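Local coordinates for Sts-2 protein (Mus musculus, PDB 3D4I), which has acid-dependent phosphatase activity in this C-terminal histidine-phosphatase (PGM-like) domain, and as a whole probably opposes CBL-mediated down-regulation of receptor tyrosine kinases, at residues S203-L214 against V228-C239. Residues are numbered along the deposited sequence; the frame is centred on the assembly and turned at random. Where two conformers were deposited one is given.
Sequences SSALDSCTRPLL and VRKIPSLGMCFC
Leu-206 lies between Ile-231 and the start of strand 236-241 and buries the most surface in this contact: its CD2 lies against the backbone, 3.5 Å from Met-236 C, while its CB meets Ile-231 CD1 and its CG the CB of Cys-237. Ile-231 CD1 also reaches back to the carbonyl of Ser-203, at 3.2 Å from its O. Beside it, Val-228 CG1 lies against the backbone of Ser-203 and Ser-204, 3.7 Å from Ser-204 CA. Further along, Thr-210 turns CG2 to the sulfur of Cys-237 (3.5 Å to SG), with Cys-239 SG a little farther off. Its OG1 sits between the backbone N and the carbonyl carbon (chi1 61°), from where it donates to Leu-206 O at 2.7 Å, tilted 31° from the carbonyl plane. A glycine here, with neither methyl nor hydroxyl, would probably open a gap beside the two sulfurs and leave Leu-206 O without its side-chain donor. In the histidine phosphatase fold, this is the chain that follows strand 196-201 and covers one face of the central mixed sheet, where strand 236-241 runs antiparallel beside strand 11-16. Toward 213-214 the fit slackens: Leu-213 and Leu-214 are partly exposed and touch Cys-239 with single methyls, Leu-214 CD2 standing 3.9 Å from SG. No direct hydrogen bond crosses between the segments; at the partly exposed Ser-203 end a water, 2.8 Å from Ser-203 OG, can donate to the carbonyls of Val-228 and Ile-231, and that same hydroxyl is hydrogen-bonded with Arg-16 NE. Phe-266 of the second subunit packs on Leu-206 and Ile-231.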
loop_
_atom_site.group_PDB
_atom_site.type_symbol
_atom_site.label_atom_id
_atom_site.label_comp_id
_atom_site.label_asym_id
_atom_site.label_seq_id
_atom_site.Cartn_x
_atom_site.Cartn_y
_atom_site.Cartn_z
ATOM N N SER A 203 -18.067 -3.047 -5.345
ATOM C CA SER A 203 -18.569 -1.678 -5.159
ATOM C C SER A 203 -20.101 -1.673 -5.163
ATOM O O SER A 203 -20.724 -1.015 -4.347
ATOM C CB SER A 203 -18.036 -0.767 -6.258
ATOM O OG SER A 203 -16.647 -0.535 -6.067
ATOM N N SER A 204 -20.690 -2.432 -6.077
ATOM C CA SER A 204 -22.162 -2.548 -6.149
ATOM C C SER A 204 -22.843 -2.919 -4.821
ATOM O O SER A 204 -23.964 -2.450 -4.526
ATOM C CB SER A 204 -22.533 -3.587 -7.201
ATOM O OG SER A 204 -21.743 -4.737 -7.049
ATOM N N ALA A 205 -22.191 -3.786 -4.048
ATOM C CA ALA A 205 -22.761 -4.297 -2.813
ATOM C C ALA A 205 -22.945 -3.224 -1.729
ATOM O O ALA A 205 -23.789 -3.394 -0.841
ATOM C CB ALA A 205 -21.929 -5.469 -2.269
ATOM N N LEU A 206 -22.146 -2.154 -1.761
ATOM C CA LEU A 206 -22.298 -1.103 -0.748
ATOM C C LEU A 206 -23.694 -0.479 -0.826
ATOM O O LEU A 206 -24.197 0.015 0.178
ATOM C CB LEU A 206 -21.203 -0.029 -0.805
ATOM C CG LEU A 206 -19.913 -0.343 -0.013
ATOM C CD1 LEU A 206 -19.042 -1.300 -0.790
ATOM C CD2 LEU A 206 -19.135 0.921 0.302
ATOM N N ASP A 207 -24.305 -0.543 -2.008
ATOM C CA ASP A 207 -25.695 -0.119 -2.205
ATOM C C ASP A 207 -26.683 -1.299 -2.076
ATOM O O ASP A 207 -27.633 -1.264 -1.276
ATOM C CB ASP A 207 -25.871 0.586 -3.563
ATOM C CG ASP A 207 -27.228 1.286 -3.690
ATOM O OD1 ASP A 207 -27.502 2.190 -2.873
ATOM O OD2 ASP A 207 -28.009 0.973 -4.611
ATOM N N SER A 208 -26.461 -2.339 -2.864
ATOM C CA SER A 208 -27.426 -3.431 -2.958
ATOM C C SER A 208 -27.548 -4.308 -1.711
ATOM O O SER A 208 -28.566 -4.963 -1.541
ATOM C CB SER A 208 -27.122 -4.305 -4.173
ATOM O OG SER A 208 -25.955 -5.049 -3.928
ATOM N N CYS A 209 -26.515 -4.347 -0.869
ATOM C CA CYS A 209 -26.561 -5.138 0.364
ATOM C C CYS A 209 -26.979 -4.327 1.603
ATOM O O CYS A 209 -27.143 -4.880 2.704
ATOM C CB CYS A 209 -25.248 -5.918 0.582
ATOM S SG CYS A 209 -24.957 -7.184 -0.702
ATOM N N THR A 210 -27.160 -3.018 1.433
ATOM C CA THR A 210 -27.530 -2.152 2.561
ATOM C C THR A 210 -28.947 -1.626 2.428
ATOM O O THR A 210 -29.680 -1.618 3.411
ATOM C CB THR A 210 -26.533 -0.980 2.799
ATOM O OG1 THR A 210 -26.478 -0.139 1.643
ATOM C CG2 THR A 210 -25.128 -1.520 3.087
ATOM N N ARG A 211 -29.340 -1.215 1.222
ATOM C CA ARG A 211 -30.720 -0.744 0.978
ATOM C C ARG A 211 -31.814 -1.686 1.525
ATOM O O ARG A 211 -32.736 -1.206 2.193
ATOM C CB ARG A 211 -30.940 -0.397 -0.492
ATOM C CG ARG A 211 -30.207 0.881 -0.886
ATOM C CD ARG A 211 -30.553 1.343 -2.266
ATOM N NE ARG A 211 -31.848 2.017 -2.319
ATOM C CZ ARG A 211 -32.060 3.301 -2.030
ATOM N NH1 ARG A 211 -31.072 4.098 -1.643
ATOM N NH2 ARG A 211 -33.282 3.798 -2.154
ATOM N N PRO A 212 -31.704 -3.019 1.270
ATOM C CA PRO A 212 -32.692 -3.964 1.833
ATOM C C PRO A 212 -32.744 -3.959 3.358
ATOM O O PRO A 212 -33.832 -4.093 3.920
ATOM C CB PRO A 212 -32.215 -5.336 1.322
ATOM C CG PRO A 212 -31.389 -5.045 0.136
ATOM C CD PRO A 212 -30.705 -3.733 0.447
ATOM N N LEU A 213 -31.593 -3.780 4.024
ATOM C CA LEU A 213 -31.554 -3.712 5.494
ATOM C C LEU A 213 -32.252 -2.469 5.987
ATOM O O LEU A 213 -32.941 -2.491 7.003
ATOM C CB LEU A 213 -30.106 -3.681 6.019
ATOM C CG LEU A 213 -29.164 -4.840 5.698
ATOM C CD1 LEU A 213 -27.835 -4.643 6.461
ATOM C CD2 LEU A 213 -29.786 -6.173 6.038
ATOM N N LEU A 214 -32.050 -1.379 5.263
ATOM C CA LEU A 214 -32.599 -0.077 5.636
ATOM C C LEU A 214 -34.070 0.046 5.259
ATOM O O LEU A 214 -34.723 1.023 5.606
ATOM C CB LEU A 214 -31.768 1.050 4.991
ATOM C CG LEU A 214 -30.252 1.025 5.257
ATOM C CD1 LEU A 214 -29.513 1.994 4.306
ATOM C CD2 LEU A 214 -29.918 1.317 6.707
ATOM N N VAL A 228 -21.913 3.605 -7.704
ATOM C CA VAL A 228 -20.967 2.551 -7.364
ATOM C C VAL A 228 -19.619 2.671 -8.098
ATOM O O VAL A 228 -18.575 2.235 -7.606
ATOM C CB VAL A 228 -21.629 1.119 -7.370
ATOM C CG1 VAL A 228 -22.764 1.091 -6.340
ATOM C CG2 VAL A 228 -22.137 0.705 -8.748
ATOM N N ARG A 229 -19.646 3.359 -9.232
ATOM C CA ARG A 229 -18.437 3.824 -9.905
ATOM C C ARG A 229 -17.464 4.509 -8.931
ATOM O O ARG A 229 -16.245 4.354 -9.044
ATOM C CB ARG A 229 -18.872 4.795 -11.009
ATOM C CG ARG A 229 -17.771 5.367 -11.851
ATOM C CD ARG A 229 -18.366 6.338 -12.847
ATOM N NE ARG A 229 -18.151 7.735 -12.495
ATOM C CZ ARG A 229 -16.954 8.319 -12.470
ATOM N NH1 ARG A 229 -15.852 7.616 -12.733
ATOM N NH2 ARG A 229 -16.856 9.607 -12.166
ATOM N N LYS A 230 -18.016 5.240 -7.964
ATOM C CA LYS A 230 -17.261 6.131 -7.073
ATOM C C LYS A 230 -16.552 5.516 -5.842
ATOM O O LYS A 230 -15.768 6.189 -5.156
ATOM C CB LYS A 230 -18.181 7.266 -6.611
ATOM C CG LYS A 230 -18.714 8.121 -7.773
ATOM C CD LYS A 230 -19.065 9.532 -7.337
ATOM C CE LYS A 230 -19.152 10.459 -8.553
ATOM N NZ LYS A 230 -19.708 11.818 -8.213
ATOM N N ILE A 231 -16.820 4.253 -5.555
ATOM C CA ILE A 231 -16.351 3.627 -4.332
ATOM C C ILE A 231 -14.873 3.166 -4.467
ATOM O O ILE A 231 -14.543 2.457 -5.382
ATOM C CB ILE A 231 -17.306 2.453 -3.978
ATOM C CG1 ILE A 231 -18.752 2.978 -3.919
ATOM C CG2 ILE A 231 -16.892 1.780 -2.676
ATOM C CD1 ILE A 231 -19.780 1.915 -3.647
ATOM N N PRO A 232 -13.991 3.589 -3.546
ATOM C CA PRO A 232 -12.562 3.219 -3.603
ATOM C C PRO A 232 -12.286 1.840 -3.050
ATOM O O PRO A 232 -13.143 1.247 -2.430
ATOM C CB PRO A 232 -11.898 4.253 -2.690
ATOM C CG PRO A 232 -12.935 4.585 -1.688
ATOM C CD PRO A 232 -14.279 4.451 -2.387
ATOM N N SER A 233 -11.065 1.352 -3.248
ATOM C CA SER A 233 -10.658 0.087 -2.650
ATOM C C SER A 233 -10.789 0.170 -1.141
ATOM O O SER A 233 -10.485 1.203 -0.540
ATOM C CB SER A 233 -9.214 -0.235 -3.045
ATOM O OG SER A 233 -9.175 -0.507 -4.433
ATOM N N LEU A 234 -11.261 -0.919 -0.539
ATOM C CA LEU A 234 -11.591 -0.977 0.881
ATOM C C LEU A 234 -12.639 0.068 1.328
ATOM O O LEU A 234 -12.762 0.340 2.508
ATOM C CB LEU A 234 -10.305 -0.910 1.758
ATOM C CG LEU A 234 -9.574 -2.251 1.965
ATOM C CD1 LEU A 234 -10.441 -3.197 2.779
ATOM C CD2 LEU A 234 -9.249 -2.898 0.648
ATOM N N GLY A 235 -13.391 0.650 0.379
ATOM C CA GLY A 235 -14.469 1.587 0.737
ATOM C C GLY A 235 -15.496 0.839 1.581
ATOM O O GLY A 235 -15.704 -0.346 1.363
ATOM N N MET A 236 -16.109 1.511 2.566
ATOM C CA MET A 236 -17.044 0.834 3.475
ATOM C C MET A 236 -18.382 1.556 3.676
ATOM O O MET A 236 -18.428 2.784 3.635
ATOM C CB MET A 236 -16.378 0.648 4.842
ATOM C CG MET A 236 -15.111 -0.162 4.816
ATOM S SD MET A 236 -14.383 -0.232 6.452
ATOM C CE MET A 236 -12.942 -1.255 6.144
ATOM N N CYS A 237 -19.441 0.766 3.899
ATOM C CA CYS A 237 -20.788 1.236 4.279
ATOM C C CYS A 237 -21.137 0.438 5.526
ATOM O O CYS A 237 -21.039 -0.782 5.496
ATOM C CB CYS A 237 -21.815 0.862 3.187
ATOM S SG CYS A 237 -23.461 1.500 3.494
ATOM N N PHE A 238 -21.577 1.101 6.592
ATOM C CA PHE A 238 -21.849 0.441 7.879
ATOM C C PHE A 238 -23.321 0.635 8.293
ATOM O O PHE A 238 -23.823 1.780 8.310
ATOM C CB PHE A 238 -20.911 1.025 8.946
ATOM C CG PHE A 238 -20.924 0.294 10.261
ATOM C CD1 PHE A 238 -20.861 -1.095 10.313
ATOM C CD2 PHE A 238 -20.947 1.007 11.459
ATOM C CE1 PHE A 238 -20.861 -1.782 11.531
ATOM C CE2 PHE A 238 -20.931 0.341 12.694
ATOM C CZ PHE A 238 -20.889 -1.064 12.728
ATOM N N CYS A 239 -24.006 -0.461 8.617
ATOM C CA CYS A 239 -25.387 -0.365 9.165
ATOM C C CYS A 239 -25.444 -0.992 10.534
ATOM O O CYS A 239 -24.822 -2.031 10.739
ATOM C CB CYS A 239 -26.378 -1.071 8.258
ATOM S SG CYS A 239 -26.438 -0.360 6.620
HETATM O O HOH W 1 -15.725 1.510 -7.698
#